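Local coordinates for protein beta-1,4-galactanase (Humicola insolens, PDB 1HJQ) that hydrolyses the beta-1,4-galactosidic linkages of type I arabinogalactans as a family 53 glycoside hydrolase, at residues 94-106 / 141-155. Sequence-based numbering, arbitrary orientation.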
ATOM      1  N   THR A  94      -9.371  -0.186  16.590  1.00 15.83           N
ATOM      2  CA  THR A  94      -8.539  -1.097  17.360  1.00 16.19           C
ATOM      3  C   THR A  94      -9.232  -2.453  17.397  1.00 16.56           C
ATOM      4  O   THR A  94     -10.447  -2.528  17.573  1.00 16.14           O
ATOM      5  CB  THR A  94      -8.366  -0.588  18.807  1.00 16.44           C
ATOM      6  OG1 THR A  94      -7.701   0.681  18.794  1.00 16.11           O
ATOM      7  CG2 THR A  94      -7.556  -1.574  19.624  1.00 16.41           C
ATOM      8  N   PRO A  95      -8.469  -3.544  17.220  1.00 17.36           N
ATOM      9  CA  PRO A  95      -9.034  -4.901  17.239  1.00 17.68           C
ATOM     10  C   PRO A  95      -9.766  -5.147  18.555  1.00 18.21           C
ATOM     11  O   PRO A  95      -9.241  -4.829  19.624  1.00 19.37           O
ATOM     12  CB  PRO A  95      -7.799  -5.793  17.108  1.00 16.91           C
ATOM     13  CG  PRO A  95      -6.844  -4.944  16.328  1.00 17.31           C
ATOM     14  CD  PRO A  95      -7.019  -3.582  16.961  1.00 17.77           C
ATOM     15  N   ALA A  96     -10.971  -5.703  18.493  1.00 18.20           N
ATOM     16  CA  ALA A  96     -11.707  -5.976  19.725  1.00 18.32           C
ATOM     17  C   ALA A  96     -10.808  -6.824  20.606  1.00 17.61           C
ATOM     18  O   ALA A  96     -10.136  -7.727  20.115  1.00 16.85           O
ATOM     19  CB  ALA A  96     -12.996  -6.727  19.424  1.00 18.02           C
ATOM     20  N   GLY A  97     -10.779  -6.517  21.900  1.00 18.21           N
ATOM     21  CA  GLY A  97      -9.946  -7.275  22.819  1.00 17.93           C
ATOM     22  C   GLY A  97      -8.628  -6.614  23.187  1.00 18.12           C
ATOM     23  O   GLY A  97      -8.114  -6.831  24.280  1.00 18.79           O
ATOM     24  N   TRP A  98      -8.070  -5.814  22.288  1.00 17.88           N
ATOM     25  CA  TRP A  98      -6.807  -5.140  22.575  1.00 18.86           C
ATOM     26  C   TRP A  98      -6.955  -4.135  23.722  1.00 18.46           C
ATOM     27  O   TRP A  98      -8.035  -3.624  23.971  1.00 18.45           O
ATOM     28  CB  TRP A  98      -6.283  -4.477  21.299  1.00 19.07           C
ATOM     29  CG  TRP A  98      -5.704  -5.487  20.363  1.00 19.26           C
ATOM     30  CD1 TRP A  98      -6.022  -6.813  20.301  1.00 19.85           C
ATOM     31  CD2 TRP A  98      -4.703  -5.269  19.363  1.00 19.55           C
ATOM     32  NE1 TRP A  98      -5.281  -7.437  19.331  1.00 20.37           N
ATOM     33  CE2 TRP A  98      -4.461  -6.513  18.736  1.00 19.87           C
ATOM     34  CE3 TRP A  98      -3.984  -4.147  18.936  1.00 19.84           C
ATOM     35  CZ2 TRP A  98      -3.530  -6.668  17.704  1.00 19.13           C
ATOM     36  CZ3 TRP A  98      -3.054  -4.302  17.906  1.00 19.77           C
ATOM     37  CH2 TRP A  98      -2.838  -5.556  17.305  1.00 19.32           C
ATOM     38  N   PRO A  99      -5.862  -3.857  24.446  1.00 18.68           N
ATOM     39  CA  PRO A  99      -5.862  -2.926  25.580  1.00 18.51           C
ATOM     40  C   PRO A  99      -6.358  -1.493  25.405  1.00 18.27           C
ATOM     41  O   PRO A  99      -6.491  -0.990  24.292  1.00 18.75           O
ATOM     42  CB  PRO A  99      -4.422  -3.002  26.096  1.00 18.29           C
ATOM     43  CG  PRO A  99      -3.650  -3.571  24.953  1.00 18.96           C
ATOM     44  CD  PRO A  99      -4.572  -4.559  24.348  1.00 18.27           C
ATOM     45  N   SER A 100      -6.631  -0.855  26.544  1.00 18.41           N
ATOM     46  CA  SER A 100      -7.141   0.511  26.603  1.00 17.81           C
ATOM     47  C   SER A 100      -6.149   1.519  27.171  1.00 17.62           C
ATOM     48  O   SER A 100      -6.495   2.684  27.343  1.00 18.16           O
ATOM     49  CB  SER A 100      -8.397   0.559  27.465  1.00 17.56           C
ATOM     50  OG  SER A 100      -9.181  -0.600  27.277  1.00 21.68           O
ATOM     51  N   ASP A 101      -4.943   1.083  27.514  1.00 17.11           N
ATOM     52  CA  ASP A 101      -3.949   2.021  28.032  1.00 17.27           C
ATOM     53  C   ASP A 101      -2.758   1.960  27.089  1.00 17.41           C
ATOM     54  O   ASP A 101      -2.419   0.893  26.567  1.00 17.43           O
ATOM     55  CB  ASP A 101      -3.536   1.687  29.476  1.00 17.11           C
ATOM     56  CG  ASP A 101      -2.930   0.312  29.613  1.00 16.35           C
ATOM     57  OD1 ASP A 101      -3.685  -0.678  29.645  1.00 17.71           O
ATOM     58  OD2 ASP A 101      -1.695   0.221  29.683  1.00 17.04           O
ATOM     59  N   ILE A 102      -2.132   3.113  26.876  1.00 16.74           N
ATOM     60  CA  ILE A 102      -1.027   3.230  25.943  1.00 16.19           C
ATOM     61  C   ILE A 102       0.114   2.248  26.112  1.00 17.20           C
ATOM     62  O   ILE A 102       0.687   1.797  25.117  1.00 18.42           O
ATOM     63  CB  ILE A 102      -0.449   4.662  25.938  1.00 15.51           C
ATOM     64  CG1 ILE A 102       0.448   4.848  24.713  1.00 14.15           C
ATOM     65  CG2 ILE A 102       0.330   4.924  27.225  1.00 15.48           C
ATOM     66  CD1 ILE A 102      -0.262   4.626  23.385  1.00 11.46           C
ATOM     67  N   ASN A 103       0.451   1.903  27.349  1.00 16.73           N
ATOM     68  CA  ASN A 103       1.551   0.974  27.561  1.00 16.15           C
ATOM     69  C   ASN A 103       1.189  -0.439  27.122  1.00 15.65           C
ATOM     70  O   ASN A 103       1.985  -1.119  26.476  1.00 15.32           O
ATOM     71  CB  ASN A 103       1.974   0.956  29.026  1.00 17.33           C
ATOM     72  CG  ASN A 103       3.111  -0.009  29.277  1.00 18.79           C
ATOM     73  OD1 ASN A 103       4.212   0.165  28.750  1.00 18.20           O
ATOM     74  ND2 ASN A 103       2.845  -1.048  30.069  1.00 19.62           N
ATOM     75  N   ASN A 104      -0.011  -0.883  27.478  1.00 14.99           N
ATOM     76  CA  ASN A 104      -0.450  -2.217  27.099  1.00 14.68           C
ATOM     77  C   ASN A 104      -0.788  -2.317  25.620  1.00 14.35           C
ATOM     78  O   ASN A 104      -0.463  -3.312  24.981  1.00 14.56           O
ATOM     79  CB  ASN A 104      -1.652  -2.650  27.941  1.00 14.65           C
ATOM     80  CG  ASN A 104      -1.244  -3.189  29.303  1.00 15.24           C
ATOM     81  OD1 ASN A 104      -0.308  -3.993  29.411  1.00 14.72           O
ATOM     82  ND2 ASN A 104      -1.949  -2.764  30.345  1.00 12.38           N
ATOM     83  N   LEU A 105      -1.432  -1.291  25.072  1.00 14.73           N
ATOM     84  CA  LEU A 105      -1.786  -1.293  23.656  1.00 15.34           C
ATOM     85  C   LEU A 105      -0.513  -1.394  22.825  1.00 16.14           C
ATOM     86  O   LEU A 105      -0.426  -2.192  21.889  1.00 15.08           O
ATOM     87  CB  LEU A 105      -2.542  -0.017  23.284  1.00 15.24           C
ATOM     88  CG  LEU A 105      -2.883   0.110  21.797  1.00 16.17           C
ATOM     89  CD1 LEU A 105      -3.742  -1.069  21.364  1.00 15.87           C
ATOM     90  CD2 LEU A 105      -3.611   1.414  21.544  1.00 16.32           C
ATOM     91  N   ALA A 106       0.474  -0.577  23.183  1.00 16.74           N
ATOM     92  CA  ALA A 106       1.754  -0.562  22.494  1.00 18.29           C
ATOM     93  C   ALA A 106       2.414  -1.934  22.605  1.00 19.23           C
ATOM     94  O   ALA A 106       2.978  -2.447  21.638  1.00 20.14           O
ATOM     95  CB  ALA A 106       2.663   0.518  23.097  1.00 16.50           C
ATOM     96  N   LEU A 141      -5.083   2.856  15.566  1.00 14.17           N
ATOM     97  CA  LEU A 141      -5.559   2.278  16.820  1.00 13.49           C
ATOM     98  C   LEU A 141      -6.332   3.255  17.707  1.00 14.10           C
ATOM     99  O   LEU A 141      -5.955   3.504  18.855  1.00 15.53           O
ATOM    100  CB  LEU A 141      -4.367   1.694  17.582  1.00 11.80           C
ATOM    101  CG  LEU A 141      -3.774   0.469  16.876  1.00 11.78           C
ATOM    102  CD1 LEU A 141      -2.471   0.036  17.533  1.00 10.39           C
ATOM    103  CD2 LEU A 141      -4.805  -0.656  16.898  1.00  9.18           C
ATOM    104  N   TRP A 142      -7.420   3.796  17.172  1.00 14.15           N
ATOM    105  CA  TRP A 142      -8.246   4.746  17.909  1.00 14.03           C
ATOM    106  C   TRP A 142      -8.900   4.068  19.097  1.00 14.73           C
ATOM    107  O   TRP A 142      -9.216   2.881  19.040  1.00 15.84           O
ATOM    108  CB  TRP A 142      -9.317   5.328  16.994  1.00 12.22           C
ATOM    109  CG  TRP A 142      -8.767   6.090  15.839  1.00 11.79           C
ATOM    110  CD1 TRP A 142      -7.458   6.416  15.612  1.00 11.58           C
ATOM    111  CD2 TRP A 142      -9.511   6.645  14.754  1.00 11.99           C
ATOM    112  NE1 TRP A 142      -7.343   7.144  14.452  1.00 10.89           N
ATOM    113  CE2 TRP A 142      -8.589   7.298  13.905  1.00 12.08           C
ATOM    114  CE3 TRP A 142     -10.867   6.652  14.415  1.00 11.29           C
ATOM    115  CZ2 TRP A 142      -8.985   7.956  12.736  1.00 12.33           C
ATOM    116  CZ3 TRP A 142     -11.258   7.304  13.254  1.00 12.56           C
ATOM    117  CH2 TRP A 142     -10.318   7.949  12.429  1.00 12.44           C
ATOM    118  N   PRO A 143      -9.177   4.826  20.169  1.00 14.76           N
ATOM    119  CA  PRO A 143      -8.955   6.262  20.382  1.00 15.65           C
ATOM    120  C   PRO A 143      -7.527   6.715  20.667  1.00 16.56           C
ATOM    121  O   PRO A 143      -7.133   7.804  20.255  1.00 17.79           O
ATOM    122  CB  PRO A 143      -9.866   6.589  21.571  1.00 14.38           C
ATOM    123  CG  PRO A 143     -10.811   5.437  21.648  1.00 14.69           C
ATOM    124  CD  PRO A 143      -9.952   4.269  21.282  1.00 14.63           C
ATOM    125  N   LEU A 144      -6.768   5.901  21.393  1.00 16.63           N
ATOM    126  CA  LEU A 144      -5.399   6.247  21.761  1.00 16.94           C
ATOM    127  C   LEU A 144      -4.530   6.839  20.654  1.00 18.21           C
ATOM    128  O   LEU A 144      -3.979   7.925  20.817  1.00 18.60           O
ATOM    129  CB  LEU A 144      -4.702   5.027  22.367  1.00 16.05           C
ATOM    130  CG  LEU A 144      -5.350   4.504  23.654  1.00 15.68           C
ATOM    131  CD1 LEU A 144      -4.679   3.216  24.082  1.00 15.05           C
ATOM    132  CD2 LEU A 144      -5.234   5.555  24.759  1.00 14.93           C
ATOM    133  N   GLY A 145      -4.405   6.139  19.530  1.00 18.73           N
ATOM    134  CA  GLY A 145      -3.568   6.646  18.454  1.00 18.87           C
ATOM    135  C   GLY A 145      -4.200   7.634  17.484  1.00 19.60           C
ATOM    136  O   GLY A 145      -3.696   7.830  16.374  1.00 20.04           O
ATOM    137  N   LYS A 146      -5.296   8.263  17.880  1.00 19.18           N
ATOM    138  CA  LYS A 146      -5.952   9.220  17.005  1.00 20.19           C
ATOM    139  C   LYS A 146      -5.142  10.520  16.968  1.00 21.36           C
ATOM    140  O   LYS A 146      -4.603  10.957  17.987  1.00 20.16           O
ATOM    141  CB  LYS A 146      -7.372   9.480  17.498  1.00 19.84           C
ATOM    142  CG  LYS A 146      -8.345   9.936  16.429  1.00 19.58           C
ATOM    143  CD  LYS A 146      -9.733  10.112  17.037  1.00 21.26           C
ATOM    144  CE  LYS A 146     -10.748  10.658  16.035  1.00 21.75           C
ATOM    145  NZ  LYS A 146     -10.989   9.728  14.908  1.00 22.52           N
ATOM    146  N   THR A 147      -5.062  11.136  15.792  1.00 22.63           N
ATOM    147  CA  THR A 147      -4.289  12.359  15.642  1.00 24.16           C
ATOM    148  C   THR A 147      -4.458  13.413  16.706  1.00 25.65           C
ATOM    149  O   THR A 147      -5.555  13.655  17.221  1.00 25.16           O
ATOM    150  CB  THR A 147      -4.518  13.036  14.309  1.00 23.50           C
ATOM    151  OG1 THR A 147      -5.855  12.791  13.869  1.00 24.45           O
ATOM    152  CG2 THR A 147      -3.504  12.539  13.302  1.00 23.94           C
ATOM    153  N   ASN A 148      -3.318  14.045  16.978  1.00 27.14           N
ATOM    154  CA  ASN A 148      -3.125  15.087  17.968  1.00 27.09           C
ATOM    155  C   ASN A 148      -2.712  14.405  19.264  1.00 27.17           C
ATOM    156  O   ASN A 148      -2.345  15.056  20.235  1.00 28.89           O
ATOM    157  CB  ASN A 148      -4.375  15.951  18.091  1.00 27.45           C
ATOM    158  CG  ASN A 148      -4.542  16.883  16.893  1.00 27.51           C
ATOM    159  OD1 ASN A 148      -4.200  16.521  15.766  1.00 27.17           O
ATOM    160  ND2 ASN A 148      -5.067  18.080  17.130  1.00 26.58           N
ATOM    161  N   ASN A 149      -2.762  13.074  19.251  1.00 26.27           N
ATOM    162  CA  ASN A 149      -2.313  12.252  20.374  1.00 25.09           C
ATOM    163  C   ASN A 149      -0.919  11.843  19.919  1.00 24.39           C
ATOM    164  O   ASN A 149      -0.509  10.689  20.042  1.00 24.94           O
ATOM    165  CB  ASN A 149      -3.179  11.004  20.530  1.00 24.93           C
ATOM    166  CG  ASN A 149      -4.468  11.280  21.273  1.00 25.46           C
ATOM    167  OD1 ASN A 149      -4.952  12.412  21.300  1.00 26.59           O
ATOM    168  ND2 ASN A 149      -5.042  10.240  21.867  1.00 24.75           N
ATOM    169  N   TRP A 150      -0.214  12.816  19.359  1.00 22.56           N
ATOM    170  CA  TRP A 150       1.124  12.620  18.836  1.00 21.76           C
ATOM    171  C   TRP A 150       2.014  11.744  19.706  1.00 21.84           C
ATOM    172  O   TRP A 150       2.752  10.902  19.190  1.00 21.97           O
ATOM    173  CB  TRP A 150       1.770  13.983  18.609  1.00 20.54           C
ATOM    174  CG  TRP A 150       0.980  14.833  17.656  1.00 19.99           C
ATOM    175  CD1 TRP A 150       0.438  16.068  17.902  1.00 19.15           C
ATOM    176  CD2 TRP A 150       0.659  14.517  16.294  1.00 20.17           C
ATOM    177  NE1 TRP A 150      -0.195  16.540  16.776  1.00 18.83           N
ATOM    178  CE2 TRP A 150      -0.076  15.608  15.775  1.00 19.87           C
ATOM    179  CE3 TRP A 150       0.925  13.416  15.460  1.00 19.56           C
ATOM    180  CZ2 TRP A 150      -0.550  15.632  14.457  1.00 20.25           C
ATOM    181  CZ3 TRP A 150       0.456  13.438  14.152  1.00 20.01           C
ATOM    182  CH2 TRP A 150      -0.276  14.543  13.662  1.00 20.53           C
ATOM    183  N   TYR A 151       1.953  11.932  21.021  1.00 21.45           N
ATOM    184  CA  TYR A 151       2.778  11.126  21.907  1.00 20.56           C
ATOM    185  C   TYR A 151       2.418   9.658  21.763  1.00 20.15           C
ATOM    186  O   TYR A 151       3.282   8.829  21.506  1.00 19.22           O
ATOM    187  CB  TYR A 151       2.608  11.537  23.370  1.00 20.54           C
ATOM    188  CG  TYR A 151       3.464  10.701  24.298  1.00 21.49           C
ATOM    189  CD1 TYR A 151       4.846  10.871  24.334  1.00 21.72           C
ATOM    190  CD2 TYR A 151       2.903   9.699  25.099  1.00 21.40           C
ATOM    191  CE1 TYR A 151       5.655  10.067  25.139  1.00 21.39           C
ATOM    192  CE2 TYR A 151       3.711   8.887  25.911  1.00 20.95           C
ATOM    193  CZ  TYR A 151       5.086   9.082  25.923  1.00 20.95           C
ATOM    194  OH  TYR A 151       5.903   8.303  26.718  1.00 20.81           O
ATOM    195  N   ASN A 152       1.137   9.336  21.931  1.00 20.31           N
ATOM    196  CA  ASN A 152       0.700   7.950  21.817  1.00 20.00           C
ATOM    197  C   ASN A 152       1.078   7.352  20.470  1.00 19.75           C
ATOM    198  O   ASN A 152       1.489   6.196  20.399  1.00 20.14           O
ATOM    199  CB  ASN A 152      -0.817   7.827  22.022  1.00 20.12           C
ATOM    200  CG  ASN A 152      -1.238   8.017  23.480  1.00 21.45           C
ATOM    201  OD1 ASN A 152      -0.415   7.934  24.399  1.00 20.04           O
ATOM    202  ND2 ASN A 152      -2.533   8.257  23.695  1.00 20.79           N
ATOM    203  N   ILE A 153       0.949   8.138  19.404  1.00 19.44           N
ATOM    204  CA  ILE A 153       1.272   7.658  18.061  1.00 19.64           C
ATOM    205  C   ILE A 153       2.738   7.244  17.912  1.00 20.18           C
ATOM    206  O   ILE A 153       3.034   6.102  17.529  1.00 19.77           O
ATOM    207  CB  ILE A 153       0.940   8.723  16.987  1.00 18.66           C
ATOM    208  CG1 ILE A 153      -0.566   9.003  16.989  1.00 18.25           C
ATOM    209  CG2 ILE A 153       1.365   8.240  15.618  1.00 17.41           C
ATOM    210  CD1 ILE A 153      -0.983  10.163  16.117  1.00 17.04           C
ATOM    211  N   ALA A 154       3.650   8.161  18.220  1.00 19.52           N
ATOM    212  CA  ALA A 154       5.074   7.862  18.097  1.00 19.91           C
ATOM    213  C   ALA A 154       5.388   6.664  18.977  1.00 20.07           C
ATOM    214  O   ALA A 154       6.244   5.831  18.666  1.00 19.98           O
ATOM    215  CB  ALA A 154       5.905   9.064  18.520  1.00 18.12           C
ATOM    216  N   ARG A 155       4.661   6.597  20.081  1.00 20.04           N
ATOM    217  CA  ARG A 155       4.790   5.540  21.068  1.00 19.63           C
ATOM    218  C   ARG A 155       4.367   4.218  20.409  1.00 19.51           C
ATOM    219  O   ARG A 155       5.071   3.209  20.467  1.00 18.90           O
ATOM    220  CB  ARG A 155       3.883   5.899  22.246  1.00 19.88           C
ATOM    221  CG  ARG A 155       4.037   5.071  23.471  1.00 20.84           C
ATOM    222  CD  ARG A 155       5.385   5.237  24.143  1.00 20.89           C
ATOM    223  NE  ARG A 155       5.495   4.188  25.142  1.00 22.22           N
ATOM    224  CZ  ARG A 155       4.905   4.227  26.330  1.00 23.55           C
ATOM    225  NH1 ARG A 155       4.183   5.284  26.686  1.00 23.51           N
ATOM    226  NH2 ARG A 155       4.979   3.177  27.134  1.00 25.30           N
TER
HETATM  227  O   HOH W   1     -11.508   1.424  17.798  1.00 10.38           O
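With CG1 trans to the backbone N (chi1 -165°), I102 reaches toward N152, whose chi1 of -73° sets CG anti to the carbonyl carbon; the amide then presents OD1 to I102 and ND2 to L144 O. I102 CG1 lies against this amide, while I102 CD1 packs on N152 CB at 3.5 Å. The NH2 end of the same amide makes the hydrogen bond: N152 ND2 donates to L144 O (3.2 Å). L144 O lies close to the amide plane of N152, while N152 ND2 comes from above the carbonyl plane of L144. N149 ND2 donates to L144 O from the opposite face of the carbonyl, so two amides grip this one oxygen and tie the loop to the start of the helix. An alanine in place of N152 would probably leave L144 O with N149 alone of these two donors and open a gap beside I102.

Next to this, the side chains of L105 and L144 run past each other in opposite directions, and L105 CD2 also meets L141 CB at 4.0 Å. L141 CD2 continues the apolar seam to P95 CD (3.7 Å) and, obliquely, to the W98 ring, one face of which is covered by P95 CG. At the start of the two segments, T94 OG1 donates to W142 O (2.7 Å) from above the carbonyl plane, and a water bridges T94 N to the same oxygen. R155 CG lies against I102 CG1.

In this (beta/alpha)8 barrel the contact joins the loops leading into helices 102-123 and 150-165, which follow strands 75-80 and 129-132. The axes of segments 102-106 and 150-155 come within 10.4 Å of each other, crossing at 29°, consistent with successive outer helices; L156 extends the packing against I102, L105 and A106, and W150 turns to helix 185-198, the next around the barrel.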